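Local coordinates for protein leucine aminopeptidase 1 (Caenorhabditis elegans, PDB 2HC9) that is a zinc-dependent M17 aminopeptidase that releases N-terminal amino acids, preferably leucine, from peptides and probably serves as a digestive enzyme, at residues S19-G24 with L71-T76; N108-L113 with N147-C152; I204-G209 with A232-S237. The protein carries 1 engineered substitution. All coordinates share one frame; numbering follows the deposited sequence.

Contact 1. Residues S19-G24 with L71-T76; sequences SLIIVG and LAHLIT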
# COMPACT_ATOMS: atom_id res chain seq x y z
N SER A 19 -0.98 11.45 49.58
CA SER A 19 -2.05 11.69 48.61
C SER A 19 -3.27 10.86 48.96
O SER A 19 -3.15 9.67 49.28
CB SER A 19 -1.62 11.29 47.20
OG SER A 19 -2.74 11.34 46.33
N LEU A 20 -4.45 11.47 48.88
CA LEU A 20 -5.66 10.76 49.22
C LEU A 20 -6.56 10.62 47.99
O LEU A 20 -6.88 11.61 47.32
CB LEU A 20 -6.44 11.52 50.31
CG LEU A 20 -7.85 10.99 50.60
CD1 LEU A 20 -7.79 9.61 51.24
CD2 LEU A 20 -8.66 11.96 51.50
N ILE A 21 -6.99 9.40 47.71
CA ILE A 21 -7.96 9.21 46.63
C ILE A 21 -9.16 8.44 47.15
O ILE A 21 -9.03 7.32 47.63
CB ILE A 21 -7.31 8.51 45.40
CG1 ILE A 21 -6.18 9.39 44.85
CG2 ILE A 21 -8.38 8.20 44.32
CD1 ILE A 21 -5.32 8.72 43.85
N ILE A 22 -10.33 9.08 47.08
CA ILE A 22 -11.60 8.45 47.49
C ILE A 22 -12.33 7.88 46.28
O ILE A 22 -12.47 8.56 45.26
CB ILE A 22 -12.53 9.46 48.23
CG1 ILE A 22 -11.78 10.07 49.41
CG2 ILE A 22 -13.85 8.77 48.69
CD1 ILE A 22 -12.41 11.39 49.91
N VAL A 23 -12.78 6.64 46.38
CA VAL A 23 -13.41 5.96 45.25
C VAL A 23 -14.75 5.33 45.63
O VAL A 23 -14.86 4.63 46.65
CB VAL A 23 -12.47 4.86 44.67
CG1 VAL A 23 -13.09 4.24 43.37
CG2 VAL A 23 -11.08 5.43 44.42
N GLY A 24 -15.78 5.59 44.82
CA GLY A 24 -17.07 4.92 45.05
C GLY A 24 -18.07 5.15 43.92
O GLY A 24 -18.00 6.16 43.23
N LEU A 71 -2.85 17.04 45.75
CA LEU A 71 -2.72 15.89 46.65
C LEU A 71 -3.94 14.98 46.71
O LEU A 71 -3.89 13.92 47.34
CB LEU A 71 -2.40 16.34 48.08
CG LEU A 71 -0.99 16.88 48.34
CD1 LEU A 71 -0.90 17.48 49.75
CD2 LEU A 71 0.09 15.83 48.08
N ALA A 72 -5.06 15.37 46.14
CA ALA A 72 -6.28 14.61 46.46
C ALA A 72 -7.34 14.60 45.37
O ALA A 72 -7.53 15.60 44.69
CB ALA A 72 -6.91 15.10 47.78
N HIS A 73 -8.05 13.48 45.26
CA HIS A 73 -9.06 13.28 44.22
C HIS A 73 -10.24 12.47 44.74
O HIS A 73 -10.05 11.58 45.57
CB HIS A 73 -8.44 12.51 43.05
CG HIS A 73 -7.35 13.24 42.34
ND1 HIS A 73 -6.03 13.18 42.73
CD2 HIS A 73 -7.39 14.07 41.27
CE1 HIS A 73 -5.30 13.93 41.93
NE2 HIS A 73 -6.10 14.48 41.03
N LEU A 74 -11.43 12.76 44.23
CA LEU A 74 -12.58 11.85 44.37
C LEU A 74 -12.88 11.26 42.98
O LEU A 74 -13.03 11.99 42.01
CB LEU A 74 -13.81 12.63 44.86
CG LEU A 74 -15.17 11.91 44.89
CD1 LEU A 74 -15.20 10.84 45.96
CD2 LEU A 74 -16.30 12.89 45.15
N ILE A 75 -12.99 9.94 42.92
CA ILE A 75 -13.39 9.24 41.70
C ILE A 75 -14.81 8.68 41.90
O ILE A 75 -15.04 7.84 42.77
CB ILE A 75 -12.38 8.11 41.34
CG1 ILE A 75 -11.04 8.73 40.92
CG2 ILE A 75 -12.95 7.20 40.21
CD1 ILE A 75 -9.94 7.66 40.65
N THR A 76 -15.74 9.18 41.09
CA THR A 76 -17.09 8.67 41.09
C THR A 76 -17.27 7.63 39.98
O THR A 76 -17.00 7.90 38.80
CB THR A 76 -18.12 9.82 40.95
OG1 THR A 76 -17.92 10.77 42.01
CG2 THR A 76 -19.55 9.29 41.00
O HOH W 1 -4.42 12.31 44.58
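Ile22 and Leu74 meet on one face of two parallel neighbouring strands, with CG2 of Ile22 3.7 Å from CD1 of Leu74. The two side chains cross at a slant, and it is the Leu74 end that leans over: its CG lies anti to the backbone N (chi1 172°), beside the carbonyl carbon, and from there CD1 reaches back to Ile22. Trp52 of helix 49-58 packs against both residues on this face. On the other face Ile21 and Ile75, two residues out of step, also meet at a slant, CG2 of Ile21 lying 4.0 Å from CD1 of Ile75; Leu97 of helix 90-97 touches both. His73 stands on this same face beside Ile21. In the conformers modelled here a water in its ring plane probably links ND1 of His73 and OG of Ser19, at the start of a contact whose other side chains are mostly aliphatic. Beneath the side chains the backbones run 10° from parallel, and the hydrogen bonds form a regular ladder: Leu20, Ile22 and Gly24 give N-H groups to Leu71 O, His73 O and Ile75 O, His73 N gives to Leu20 O, and Ile75 N returns the straightest bond, 2.8 Å to Ile22 O at 176°. Parallel strands with helices packed on both faces are characteristic of the alpha/beta, macro-like N-terminal domain of M17 aminopeptidases.

Contact 2. Residues N108-L113 with N147-C152; sequences NVHFVL and NIDVVC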
# COMPACT_ATOMS: atom_id res chain seq x y z
N ASN A 108 3.13 8.52 50.67
CA ASN A 108 1.99 7.60 50.84
C ASN A 108 0.87 7.93 49.86
O ASN A 108 0.52 9.11 49.66
CB ASN A 108 1.41 7.72 52.26
CG ASN A 108 2.48 7.60 53.34
OD1 ASN A 108 2.63 8.49 54.18
ND2 ASN A 108 3.21 6.51 53.32
N VAL A 109 0.27 6.90 49.27
CA VAL A 109 -1.04 7.06 48.63
C VAL A 109 -2.09 6.27 49.39
O VAL A 109 -1.98 5.06 49.57
CB VAL A 109 -1.04 6.65 47.16
CG1 VAL A 109 -2.39 7.08 46.50
CG2 VAL A 109 0.12 7.34 46.46
N HIS A 110 -3.11 6.98 49.84
CA HIS A 110 -4.16 6.36 50.63
C HIS A 110 -5.45 6.32 49.80
O HIS A 110 -6.00 7.39 49.45
CB HIS A 110 -4.37 7.19 51.91
CG HIS A 110 -5.19 6.49 52.95
ND1 HIS A 110 -5.58 7.10 54.12
CD2 HIS A 110 -5.68 5.22 53.01
CE1 HIS A 110 -6.28 6.25 54.86
NE2 HIS A 110 -6.35 5.11 54.20
N PHE A 111 -5.92 5.11 49.47
CA PHE A 111 -7.25 4.94 48.86
C PHE A 111 -8.27 4.62 49.92
O PHE A 111 -8.08 3.70 50.73
CB PHE A 111 -7.28 3.84 47.78
CG PHE A 111 -6.45 4.17 46.58
CD1 PHE A 111 -7.03 4.74 45.45
CD2 PHE A 111 -5.06 3.99 46.62
CE1 PHE A 111 -6.24 5.11 44.35
CE2 PHE A 111 -4.26 4.35 45.53
CZ PHE A 111 -4.84 4.91 44.39
N VAL A 112 -9.37 5.35 49.87
CA VAL A 112 -10.58 4.95 50.59
C VAL A 112 -11.59 4.46 49.56
O VAL A 112 -12.17 5.25 48.79
CB VAL A 112 -11.18 6.10 51.41
CG1 VAL A 112 -12.46 5.60 52.11
CG2 VAL A 112 -10.15 6.59 52.46
N LEU A 113 -11.78 3.15 49.56
CA LEU A 113 -12.64 2.49 48.57
C LEU A 113 -13.98 2.10 49.20
O LEU A 113 -14.06 1.13 49.96
CB LEU A 113 -11.94 1.25 48.00
CG LEU A 113 -12.75 0.36 47.02
CD1 LEU A 113 -13.17 1.15 45.77
CD2 LEU A 113 -11.92 -0.86 46.62
N ASN A 147 -1.83 2.21 50.52
CA ASN A 147 -2.84 1.48 51.29
C ASN A 147 -4.20 1.63 50.61
O ASN A 147 -4.70 2.75 50.47
CB ASN A 147 -2.93 2.01 52.72
CG ASN A 147 -1.75 1.57 53.57
OD1 ASN A 147 -1.64 0.42 53.99
ND2 ASN A 147 -0.83 2.49 53.79
N ILE A 148 -4.77 0.52 50.17
CA ILE A 148 -6.16 0.48 49.71
C ILE A 148 -7.05 -0.00 50.86
O ILE A 148 -7.09 -1.20 51.18
CB ILE A 148 -6.34 -0.44 48.45
CG1 ILE A 148 -5.29 -0.07 47.37
CG2 ILE A 148 -7.80 -0.36 47.93
CD1 ILE A 148 -5.23 -1.03 46.20
N ASP A 149 -7.75 0.95 51.45
CA ASP A 149 -8.66 0.68 52.57
C ASP A 149 -10.09 0.49 52.09
O ASP A 149 -10.75 1.43 51.62
CB ASP A 149 -8.58 1.81 53.61
CG ASP A 149 -7.24 1.82 54.36
OD1 ASP A 149 -6.40 0.91 54.12
OD2 ASP A 149 -7.04 2.73 55.18
N VAL A 150 -10.55 -0.74 52.20
CA VAL A 150 -11.84 -1.09 51.68
C VAL A 150 -12.85 -0.92 52.81
O VAL A 150 -12.66 -1.48 53.90
CB VAL A 150 -11.87 -2.55 51.19
CG1 VAL A 150 -13.25 -2.88 50.64
CG2 VAL A 150 -10.78 -2.80 50.13
N VAL A 151 -13.89 -0.15 52.53
CA VAL A 151 -15.01 0.04 53.47
C VAL A 151 -16.16 -0.83 52.98
O VAL A 151 -16.89 -0.46 52.04
CB VAL A 151 -15.45 1.51 53.51
CG1 VAL A 151 -16.60 1.70 54.51
CG2 VAL A 151 -14.27 2.42 53.87
N CYS A 152 -16.27 -2.00 53.58
CA CYS A 152 -17.25 -3.00 53.18
C CYS A 152 -17.47 -3.94 54.36
O CYS A 152 -16.53 -4.58 54.81
CB CYS A 152 -16.76 -3.79 51.95
SG CYS A 152 -17.85 -5.17 51.44
O HOH W 2 -0.58 4.95 52.32
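His110 reaches over to the neighbouring strand and ends on Asp149. From CB the side chain sets off with CG anti to the backbone N (chi1 -166°), which carries the imidazole across toward residues 147-152. CD2 passes 3.7 Å from the carbonyl O of Asn147, which lies in the ring plane at its edge. At the tip, NE2 donates to OD2 of Asp149 over 2.7 Å, with an N-H...O angle of 159°. CE1 and CD2 of His110 each lie 3.6 Å from that same OD2 of Asp149, so the oxygen sits squarely at the NE2 corner. The acceptor is close to the imidazole plane, yet the ring comes to the carboxylate from above, the two planes being 81° apart. Asp149 is gripped from elsewhere too: OD1 forms a salt bridge with Arg7, and OD2 also accepts from the backbone N of Gln11. On the opposite face CD2 of Phe111 is 4.1 Å from CG1 of Ile148 as the two side chains lie alongside each other. Main-chain bonds run from Asn147 N to Val109 O at one end to Val151 N to Leu113 O at the other, closing the beta-alpha-beta unit of strand 108-114, helix 120-128 and strand 145-151. A leucine in place of His110 would probably leave OD2 of Asp149 without its imidazole donor and the two strands without their side-chain bond. With Arg7 and the imidazole N-H beside it, the buried carboxylate is probably stabilised in its charged form, while Phe111, Leu113, Ile148 and Val150 make the other face of these two strands apolar.

Contact 3. Residues I204-G209 with A232-S237; sequences ITVIRG and AFVVLS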
# COMPACT_ATOMS: atom_id res chain seq x y z
N ILE A 204 8.64 -28.57 39.61
CA ILE A 204 9.03 -27.72 38.48
C ILE A 204 9.69 -28.56 37.38
O ILE A 204 10.63 -29.30 37.66
CB ILE A 204 10.02 -26.62 38.92
CG1 ILE A 204 9.41 -25.77 40.06
CG2 ILE A 204 10.46 -25.73 37.74
CD1 ILE A 204 10.49 -24.93 40.78
N THR A 205 9.18 -28.45 36.15
CA THR A 205 9.83 -29.09 35.00
C THR A 205 10.23 -28.01 33.99
O THR A 205 9.44 -27.15 33.70
CB THR A 205 8.88 -30.06 34.33
OG1 THR A 205 8.36 -30.95 35.32
CG2 THR A 205 9.58 -30.87 33.19
N VAL A 206 11.48 -28.05 33.53
CA VAL A 206 11.97 -27.11 32.51
C VAL A 206 12.58 -27.94 31.41
O VAL A 206 13.50 -28.73 31.65
CB VAL A 206 13.02 -26.11 33.09
CG1 VAL A 206 13.62 -25.22 31.97
CG2 VAL A 206 12.39 -25.25 34.17
N ILE A 207 12.05 -27.79 30.20
CA ILE A 207 12.58 -28.50 29.03
C ILE A 207 13.01 -27.41 28.05
O ILE A 207 12.22 -26.53 27.71
CB ILE A 207 11.50 -29.41 28.38
CG1 ILE A 207 10.90 -30.39 29.41
CG2 ILE A 207 12.09 -30.18 27.19
CD1 ILE A 207 9.72 -31.19 28.88
N ARG A 208 14.26 -27.42 27.64
CA ARG A 208 14.86 -26.21 27.09
C ARG A 208 15.71 -26.54 25.85
O ARG A 208 16.37 -27.56 25.84
CB ARG A 208 15.73 -25.61 28.19
CG ARG A 208 16.23 -24.28 27.89
CD ARG A 208 16.63 -23.58 29.17
NE ARG A 208 17.35 -22.39 28.78
CZ ARG A 208 18.67 -22.34 28.63
NH1 ARG A 208 19.40 -23.43 28.88
NH2 ARG A 208 19.25 -21.21 28.26
N GLY A 209 15.69 -25.68 24.82
CA GLY A 209 16.64 -25.79 23.70
C GLY A 209 16.48 -27.11 22.97
O GLY A 209 15.34 -27.53 22.65
N ALA A 232 11.84 -22.65 25.61
CA ALA A 232 11.65 -23.46 26.81
C ALA A 232 10.19 -23.75 27.00
O ALA A 232 9.32 -22.97 26.58
CB ALA A 232 12.19 -22.74 28.06
N PHE A 233 9.93 -24.87 27.66
CA PHE A 233 8.62 -25.18 28.17
C PHE A 233 8.77 -25.39 29.69
O PHE A 233 9.60 -26.19 30.13
CB PHE A 233 8.15 -26.48 27.52
CG PHE A 233 6.76 -26.92 27.93
CD1 PHE A 233 5.64 -26.14 27.64
CD2 PHE A 233 6.58 -28.14 28.56
CE1 PHE A 233 4.35 -26.57 27.94
CE2 PHE A 233 5.30 -28.59 28.88
CZ PHE A 233 4.18 -27.80 28.59
N VAL A 234 8.00 -24.64 30.46
CA VAL A 234 8.09 -24.71 31.92
C VAL A 234 6.76 -25.17 32.47
O VAL A 234 5.71 -24.60 32.13
CB VAL A 234 8.42 -23.31 32.51
CG1 VAL A 234 8.37 -23.33 34.07
CG2 VAL A 234 9.80 -22.84 32.00
N VAL A 235 6.79 -26.17 33.35
CA VAL A 235 5.57 -26.63 34.02
C VAL A 235 5.75 -26.41 35.52
O VAL A 235 6.74 -26.88 36.08
CB VAL A 235 5.32 -28.14 33.76
CG1 VAL A 235 3.98 -28.59 34.40
CG2 VAL A 235 5.31 -28.43 32.25
N LEU A 236 4.80 -25.72 36.15
CA LEU A 236 4.72 -25.70 37.62
C LEU A 236 3.51 -26.54 37.98
O LEU A 236 2.40 -26.24 37.54
CB LEU A 236 4.50 -24.28 38.13
CG LEU A 236 5.45 -23.22 37.52
CD1 LEU A 236 5.14 -21.86 38.14
CD2 LEU A 236 6.93 -23.63 37.72
N SER A 237 3.72 -27.57 38.80
CA SER A 237 2.60 -28.45 39.19
C SER A 237 2.33 -28.40 40.69
O SER A 237 3.27 -28.50 41.50
CB SER A 237 2.87 -29.89 38.75
OG SER A 237 2.92 -29.97 37.32
O HOH W 3 6.51 -30.00 36.90
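Ile207 and Phe233 face each other as a hydrogen-bonded antiparallel pair, and together with Thr205 they have the most surface buried between the strands. Their main chains exchange two bonds: Ile207 N gives to Phe233 O, and Phe233 N returns to Ile207 O over 2.8 Å. Above this doubly bonded pair CD1 of Ile207 comes to the edge of the Phe233 ring, near its plane, 4.4 Å from CD2. The ring can stand there because its CG is anti to the backbone N (chi1 -178°), and aromatic neighbours hold it further: Tyr347 meets it edge-to-face, and Phe217 touches both Phe233 and Ile207. Thr205, two residues back on the same face, repeats the pattern with Val235. CB of Thr205 is 4.1 Å from CB of Val235. Below them Val235 N donates to Thr205 O at 2.8 Å with an angle of 167°. The Thr205 hydroxyl stays beside its own backbone N, where OG1 lies 2.6 Å from a water that in turn donates to Val235 O. That carbonyl therefore serves both the Thr205 N-H and the water. The other face is aliphatic around CG1 of Ile204, which packs 4.0 Å from CD2 of Leu236, and Val206, which lies alongside Val234. Arg208, also on this face, forms a salt bridge through NH2 with Asp187. Strand 232-238 is itself paired with strand 297-307, and strand 203-208 is thereby joined to the large mixed sheet of the catalytic domain. Chemically, the paired amides supply the directional bonds, Phe233 and its aliphatic neighbours build one face, aliphatic side chains with Arg208 the other, and a water bridges the Thr205 hydroxyl and Val235 O.

Contacts 1 and 2 belong to one sheet of the N-terminal part of the chain: strands 18-25 and 108-114 are neighbours, and their segments touch directly, as where Ser19 O lies 2.8 Å from His110 N. Both are buried, and both pair parallel strands. Contact 3 lies in the catalytic domain, on the opposite side of the chain's centre, with its own centre 44 Å from that of contact 1 and 39 Å from that of contact 2. It is antiparallel and only partly buried, strand 203-208 being the more accessible partner. Among side chains, contact 1 is chiefly aliphatic, contact 2 adds a buried histidine-carboxylate hydrogen bond, and contact 3 sets an isoleucine against a phenylalanine ring edge.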